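Local coordinates for protein mersacidin decarboxylase (Bacillus sp., PDB 1P3Y) that catalyses the FAD-dependent oxidative decarboxylation of the C-terminal cysteine of mersacidin to an aminoenethiol residue during lantibiotic biosynthesis, at residues A[45-49]-A[50-54]; A[169-172]-A[173-177]. All coordinates share one frame; numbering follows the deposited sequence.

Overall arrangement
Both contacts are local, each formed within one unbroken run of chain, and they follow in series without nesting or crossing. Past the first two strands of the parallel sheet, 10-15 and 37-42, the chain enters helix 44-49; contact 1 turns it out of that helix into the short helix 52-55, beside the FAD and a second subunit. The remaining strands, 61-63, 84-90, 119-122 and 147-148, come next. After the last, contact 2 takes the chain from a loop into helix 173-183, which packs near helix 25-31. The two do not touch (centres about 21 Å apart, nearest atoms about 12 Å); contact 1 lies by the cofactor, contact 2 at the start of the C-terminal helix.

Contact 1: residues A[45-49]-A[50-54]; sequences TAEDL and IPAHT. With FAD (flavin-adenine dinucleotide), chain B.
The backbone of A46 and I50 makes the direct hydrogen bond of this turn: I50 N gives its hydrogen to A46 O over 2.9 Å, close to the C=O axis and nearly straight (169°). It is the closing i to i+4 bond of helix 44-49, since I50 then leaves helical geometry and P51 takes the N-cap position of the next helix. Two softer contacts follow: E47 CA points its hydrogen at I50 O (3.4 Å) and, more bent, P51 CA lies 3.6 Å from E47 O.

A water carries the other polar link. It donates to E47 OE1 at 2.7 Å and accepts from A52 N at 2.8 Å, joining the side chain of one helix to the first turn of the next. E47 reaches it with CD anti to CA (chi2 -173°), the chain extended beyond CG, and OE1 also lies 3.8 Å from the methyl CB of A52. The other carboxylate oxygen, OE2, is bonded to S64.

The apolar side chains also pack beyond the turn: I50 and A52 on M42 of strand 37-42, and L49 against Y57 of a second subunit, whose T54 hydroxyl is bonded to L49 O.

On the cofactor side, T45 N donates to phosphate oxygen O1A of the FAD at 2.9 Å; T45 OG1 also donates to it, over a distance so short that its exact length is doubtful. One turn on, L49 CD2 touches the flavin methyl C7M at 3.8 Å. A phosphate held near the start of a helix following a parallel strand is characteristic of nucleotide sites in Rossmann-like folds such as this HFCD flavoprotein.

Contact 2: residues A[169-172]-A[173-177]; sequences GLIT and PDKAL
T172 OG1 is gripped from two sides by the first turn of the helix. The hydroxyl donates to D174 OD1 at 2.6 Å, meeting that oxygen from above the carboxylate plane (39° out of it), and receives a hydrogen bond from K175 NZ at 2.8 Å. K175 brings its ammonium back to the threonine through bends at chi2 (-85°) and chi4, and the same NZ forms a weak, long salt bridge with D174 OD2. Hydroxyl, carboxylate and ammonium thus form a small polar cluster at the surface, where the aspartate would probably steady the lysine charge.

T172 is the N-cap of helix 173-183, although its side chain makes no capping bond, and P173 fills the first helical position. The helix is opened by the backbone: A176 N donates to T172 O at 2.9 Å, almost straight (175°), and L177 N to P173 O.

The apolar part of the contact involves I171, which lays CG1 against CB of K175, while its CD1 reaches over to the methyl CB of A176 at 4.1 Å. Both I171 and A176 rest on F121 of strand 119-122, and I171 O is hydrogen-bonded to the hydroxyl of Y27 in helix 25-31.

Contact 1: residues A[45-49]-A[50-54]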
loop_
_atom_site.group_PDB
_atom_site.type_symbol
_atom_site.label_atom_id
_atom_site.label_comp_id
_atom_site.label_asym_id
_atom_site.label_seq_id
_atom_site.Cartn_x
_atom_site.Cartn_y
_atom_site.Cartn_z
ATOM N N THR A 45 1.577 13.399 18.720
ATOM C CA THR A 45 1.385 12.528 19.881
ATOM C C THR A 45 -0.009 12.669 20.472
ATOM O O THR A 45 -0.635 11.672 20.861
ATOM C CB THR A 45 2.405 12.825 20.962
ATOM O OG1 THR A 45 3.701 12.846 20.369
ATOM C CG2 THR A 45 2.364 11.746 22.050
ATOM N N ALA A 46 -0.500 13.907 20.539
ATOM C CA ALA A 46 -1.850 14.145 21.044
ATOM C C ALA A 46 -2.876 13.375 20.177
ATOM O O ALA A 46 -3.783 12.716 20.722
ATOM C CB ALA A 46 -2.156 15.632 21.036
ATOM N N GLU A 47 -2.726 13.436 18.845
ATOM C CA GLU A 47 -3.652 12.728 17.957
ATOM C C GLU A 47 -3.619 11.222 18.119
ATOM O O GLU A 47 -4.659 10.575 17.958
ATOM C CB GLU A 47 -3.392 13.042 16.498
ATOM C CG GLU A 47 -4.142 14.219 15.988
ATOM C CD GLU A 47 -3.970 14.393 14.489
ATOM O OE1 GLU A 47 -4.640 13.666 13.710
ATOM O OE2 GLU A 47 -3.149 15.253 14.100
ATOM N N ASP A 48 -2.444 10.657 18.410
ATOM C CA ASP A 48 -2.349 9.207 18.595
ATOM C C ASP A 48 -3.111 8.792 19.845
ATOM O O ASP A 48 -3.615 7.661 19.938
ATOM C CB ASP A 48 -0.893 8.727 18.742
ATOM C CG ASP A 48 -0.088 8.878 17.469
ATOM O OD1 ASP A 48 -0.708 8.882 16.382
ATOM O OD2 ASP A 48 1.166 8.978 17.554
ATOM N N LEU A 49 -3.167 9.694 20.819
ATOM C CA LEU A 49 -3.879 9.420 22.065
ATOM C C LEU A 49 -5.381 9.598 21.880
ATOM O O LEU A 49 -6.168 8.732 22.294
ATOM C CB LEU A 49 -3.384 10.344 23.177
ATOM C CG LEU A 49 -2.032 9.892 23.728
ATOM C CD1 LEU A 49 -1.427 10.934 24.653
ATOM C CD2 LEU A 49 -2.232 8.585 24.456
ATOM N N ILE A 50 -5.770 10.718 21.264
ATOM C CA ILE A 50 -7.175 11.013 21.024
ATOM C C ILE A 50 -7.284 11.626 19.625
ATOM O O ILE A 50 -6.794 12.724 19.362
ATOM C CB ILE A 50 -7.741 11.968 22.135
ATOM C CG1 ILE A 50 -9.253 12.118 21.978
ATOM C CG2 ILE A 50 -7.046 13.347 22.091
ATOM C CD1 ILE A 50 -9.905 12.970 23.085
ATOM N N PRO A 51 -7.917 10.896 18.697
ATOM C CA PRO A 51 -8.113 11.307 17.303
ATOM C C PRO A 51 -8.652 12.720 17.127
ATOM O O PRO A 51 -9.539 13.167 17.871
ATOM C CB PRO A 51 -9.111 10.273 16.764
ATOM C CG PRO A 51 -8.862 9.073 17.598
ATOM C CD PRO A 51 -8.658 9.656 18.989
ATOM N N ALA A 52 -8.135 13.417 16.121
ATOM C CA ALA A 52 -8.626 14.752 15.829
ATOM C C ALA A 52 -10.151 14.722 15.596
ATOM O O ALA A 52 -10.849 15.651 16.003
ATOM C CB ALA A 52 -7.916 15.316 14.599
ATOM N N HIS A 53 -10.669 13.676 14.941
ATOM C CA HIS A 53 -12.111 13.598 14.696
ATOM C C HIS A 53 -12.877 13.503 16.015
ATOM O O HIS A 53 -14.011 13.971 16.121
ATOM C CB HIS A 53 -12.490 12.394 13.812
ATOM C CG HIS A 53 -12.048 12.527 12.388
ATOM N ND1 HIS A 53 -12.268 13.671 11.644
ATOM C CD2 HIS A 53 -11.383 11.667 11.574
ATOM C CE1 HIS A 53 -11.755 13.510 10.436
ATOM N NE2 HIS A 53 -11.214 12.304 10.367
ATOM N N THR A 54 -12.268 12.895 17.022
ATOM C CA THR A 54 -12.958 12.799 18.282
ATOM C C THR A 54 -13.014 14.195 18.849
ATOM O O THR A 54 -14.076 14.698 19.173
ATOM C CB THR A 54 -12.230 11.878 19.278
ATOM O OG1 THR A 54 -12.051 10.578 18.695
ATOM C CG2 THR A 54 -13.050 11.741 20.565
HETATM P PA FAD B . 5.188 15.819 18.977
HETATM O O1A FAD B . 3.943 14.947 19.096
HETATM O O2A FAD B . 5.273 16.787 17.812
HETATM O O5B FAD B . 6.551 14.908 18.924
HETATM C C5B FAD B . 6.615 13.509 19.334
HETATM C C4B FAD B . 6.501 12.560 18.147
HETATM O O4B FAD B . 5.903 13.233 17.044
HETATM C C3B FAD B . 7.844 12.033 17.611
HETATM O O3B FAD B . 7.789 10.622 17.796
HETATM C C2B FAD B . 7.869 12.504 16.194
HETATM O O2B FAD B . 8.536 11.758 15.215
HETATM C C1B FAD B . 6.395 12.690 15.849
HETATM N N9A FAD B . 5.997 13.658 14.775
HETATM C C8A FAD B . 6.027 15.119 14.731
HETATM N N7A FAD B . 5.597 15.640 13.603
HETATM C C5A FAD B . 5.239 14.508 12.800
HETATM C C6A FAD B . 4.715 14.348 11.458
HETATM N N6A FAD B . 4.423 15.394 10.667
HETATM N N1A FAD B . 4.503 13.023 10.966
HETATM C C2A FAD B . 4.786 11.923 11.729
HETATM N N3A FAD B . 5.290 11.981 13.061
HETATM C C4A FAD B . 5.486 13.377 13.476
HETATM N N1 FAD B . 5.556 14.486 27.839
HETATM C C2 FAD B . 5.296 15.537 28.710
HETATM O O2 FAD B . 6.097 16.507 28.795
HETATM N N3 FAD B . 4.130 15.506 29.491
HETATM C C4 FAD B . 3.143 14.449 29.480
HETATM O O4 FAD B . 2.109 14.517 30.250
HETATM C C4X FAD B . 3.423 13.419 28.585
HETATM N N5 FAD B . 2.456 12.357 28.516
HETATM C C5X FAD B . 2.702 11.300 27.583
HETATM C C6 FAD B . 1.775 10.220 27.469
HETATM C C7 FAD B . 1.949 9.110 26.543
HETATM C C7M FAD B . 0.864 7.996 26.497
HETATM C C8 FAD B . 3.154 9.111 25.683
HETATM C C8M FAD B . 3.464 8.030 24.668
HETATM C C9 FAD B . 4.096 10.149 25.758
HETATM C C9A FAD B . 3.923 11.257 26.686
HETATM N N10 FAD B . 4.860 12.421 26.866
HETATM C C10 FAD B . 4.617 13.459 27.778
HETATM C "C1'" FAD B . 6.035 12.436 26.046
HETATM C "C2'" FAD B . 6.025 13.316 24.850
HETATM O "O2'" FAD B . 4.910 12.858 23.959
HETATM C "C3'" FAD B . 7.294 13.204 24.089
HETATM O "O3'" FAD B . 8.363 13.958 24.700
HETATM C "C4'" FAD B . 7.199 13.677 22.610
HETATM O "O4'" FAD B . 8.505 13.440 21.985
HETATM C "C5'" FAD B . 6.860 15.136 22.423
HETATM O "O5'" FAD B . 5.438 15.331 22.412
HETATM P P FAD B . 4.775 16.625 21.799
HETATM O O1P FAD B . 3.328 16.458 21.973
HETATM O O2P FAD B . 5.399 17.836 22.444
HETATM O O3P FAD B . 5.326 16.682 20.280
HETATM O O HOH W 1 -6.494 11.841 14.437
#

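Contact 2: residues A[169-172]-A[173-177]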
loop_
_atom_site.group_PDB
_atom_site.type_symbol
_atom_site.label_atom_id
_atom_site.label_comp_id
_atom_site.label_asym_id
_atom_site.label_seq_id
_atom_site.Cartn_x
_atom_site.Cartn_y
_atom_site.Cartn_z
ATOM N N GLY A 169 -1.167 17.743 38.270
ATOM C CA GLY A 169 -2.143 17.820 37.198
ATOM C C GLY A 169 -2.596 19.235 36.850
ATOM O O GLY A 169 -2.104 20.224 37.382
ATOM N N LEU A 170 -3.543 19.329 35.929
ATOM C CA LEU A 170 -4.064 20.615 35.487
ATOM C C LEU A 170 -5.159 21.100 36.429
ATOM O O LEU A 170 -5.880 20.286 37.009
ATOM C CB LEU A 170 -4.646 20.478 34.071
ATOM C CG LEU A 170 -3.692 20.206 32.903
ATOM C CD1 LEU A 170 -4.490 19.662 31.717
ATOM C CD2 LEU A 170 -2.946 21.491 32.529
ATOM N N ILE A 171 -5.292 22.418 36.575
ATOM C CA ILE A 171 -6.335 22.946 37.439
ATOM C C ILE A 171 -7.651 22.783 36.697
ATOM O O ILE A 171 -7.705 22.927 35.487
ATOM C CB ILE A 171 -6.122 24.461 37.828
ATOM C CG1 ILE A 171 -6.295 25.392 36.622
ATOM C CG2 ILE A 171 -4.760 24.639 38.465
ATOM C CD1 ILE A 171 -5.191 25.343 35.623
ATOM N N THR A 172 -8.706 22.457 37.430
ATOM C CA THR A 172 -10.031 22.263 36.850
ATOM C C THR A 172 -10.399 23.324 35.799
ATOM O O THR A 172 -9.863 24.442 35.803
ATOM C CB THR A 172 -11.087 22.233 37.985
ATOM O OG1 THR A 172 -11.000 23.443 38.755
ATOM C CG2 THR A 172 -10.812 21.055 38.920
ATOM N N PRO A 173 -11.316 22.983 34.880
ATOM C CA PRO A 173 -11.748 23.901 33.824
ATOM C C PRO A 173 -12.049 25.308 34.310
ATOM O O PRO A 173 -11.647 26.286 33.672
ATOM C CB PRO A 173 -12.983 23.218 33.250
ATOM C CG PRO A 173 -12.637 21.767 33.379
ATOM C CD PRO A 173 -12.016 21.690 34.769
ATOM N N ASP A 174 -12.760 25.411 35.430
ATOM C CA ASP A 174 -13.112 26.718 36.000
ATOM C C ASP A 174 -11.882 27.545 36.398
ATOM O O ASP A 174 -11.799 28.729 36.082
ATOM C CB ASP A 174 -14.038 26.528 37.207
ATOM C CG ASP A 174 -13.528 25.474 38.169
ATOM O OD1 ASP A 174 -13.214 24.351 37.705
ATOM O OD2 ASP A 174 -13.446 25.764 39.381
ATOM N N LYS A 175 -10.929 26.930 37.089
ATOM C CA LYS A 175 -9.722 27.661 37.470
ATOM C C LYS A 175 -9.057 28.120 36.174
ATOM O O LYS A 175 -8.729 29.304 36.001
ATOM C CB LYS A 175 -8.729 26.764 38.216
ATOM C CG LYS A 175 -9.309 25.853 39.262
ATOM C CD LYS A 175 -9.466 26.532 40.595
ATOM C CE LYS A 175 -9.739 25.478 41.671
ATOM N NZ LYS A 175 -10.874 24.565 41.291
ATOM N N ALA A 176 -8.860 27.157 35.270
ATOM C CA ALA A 176 -8.228 27.409 33.977
ATOM C C ALA A 176 -8.879 28.585 33.247
ATOM O O ALA A 176 -8.185 29.451 32.697
ATOM C CB ALA A 176 -8.294 26.165 33.126
ATOM N N LEU A 177 -10.209 28.617 33.235
ATOM C CA LEU A 177 -10.918 29.714 32.577
ATOM C C LEU A 177 -10.482 31.048 33.197
ATOM O O LEU A 177 -10.165 32.007 32.482
ATOM C CB LEU A 177 -12.436 29.539 32.724
ATOM C CG LEU A 177 -13.331 30.716 32.298
ATOM C CD1 LEU A 177 -12.995 31.172 30.876
ATOM C CD2 LEU A 177 -14.797 30.276 32.395
#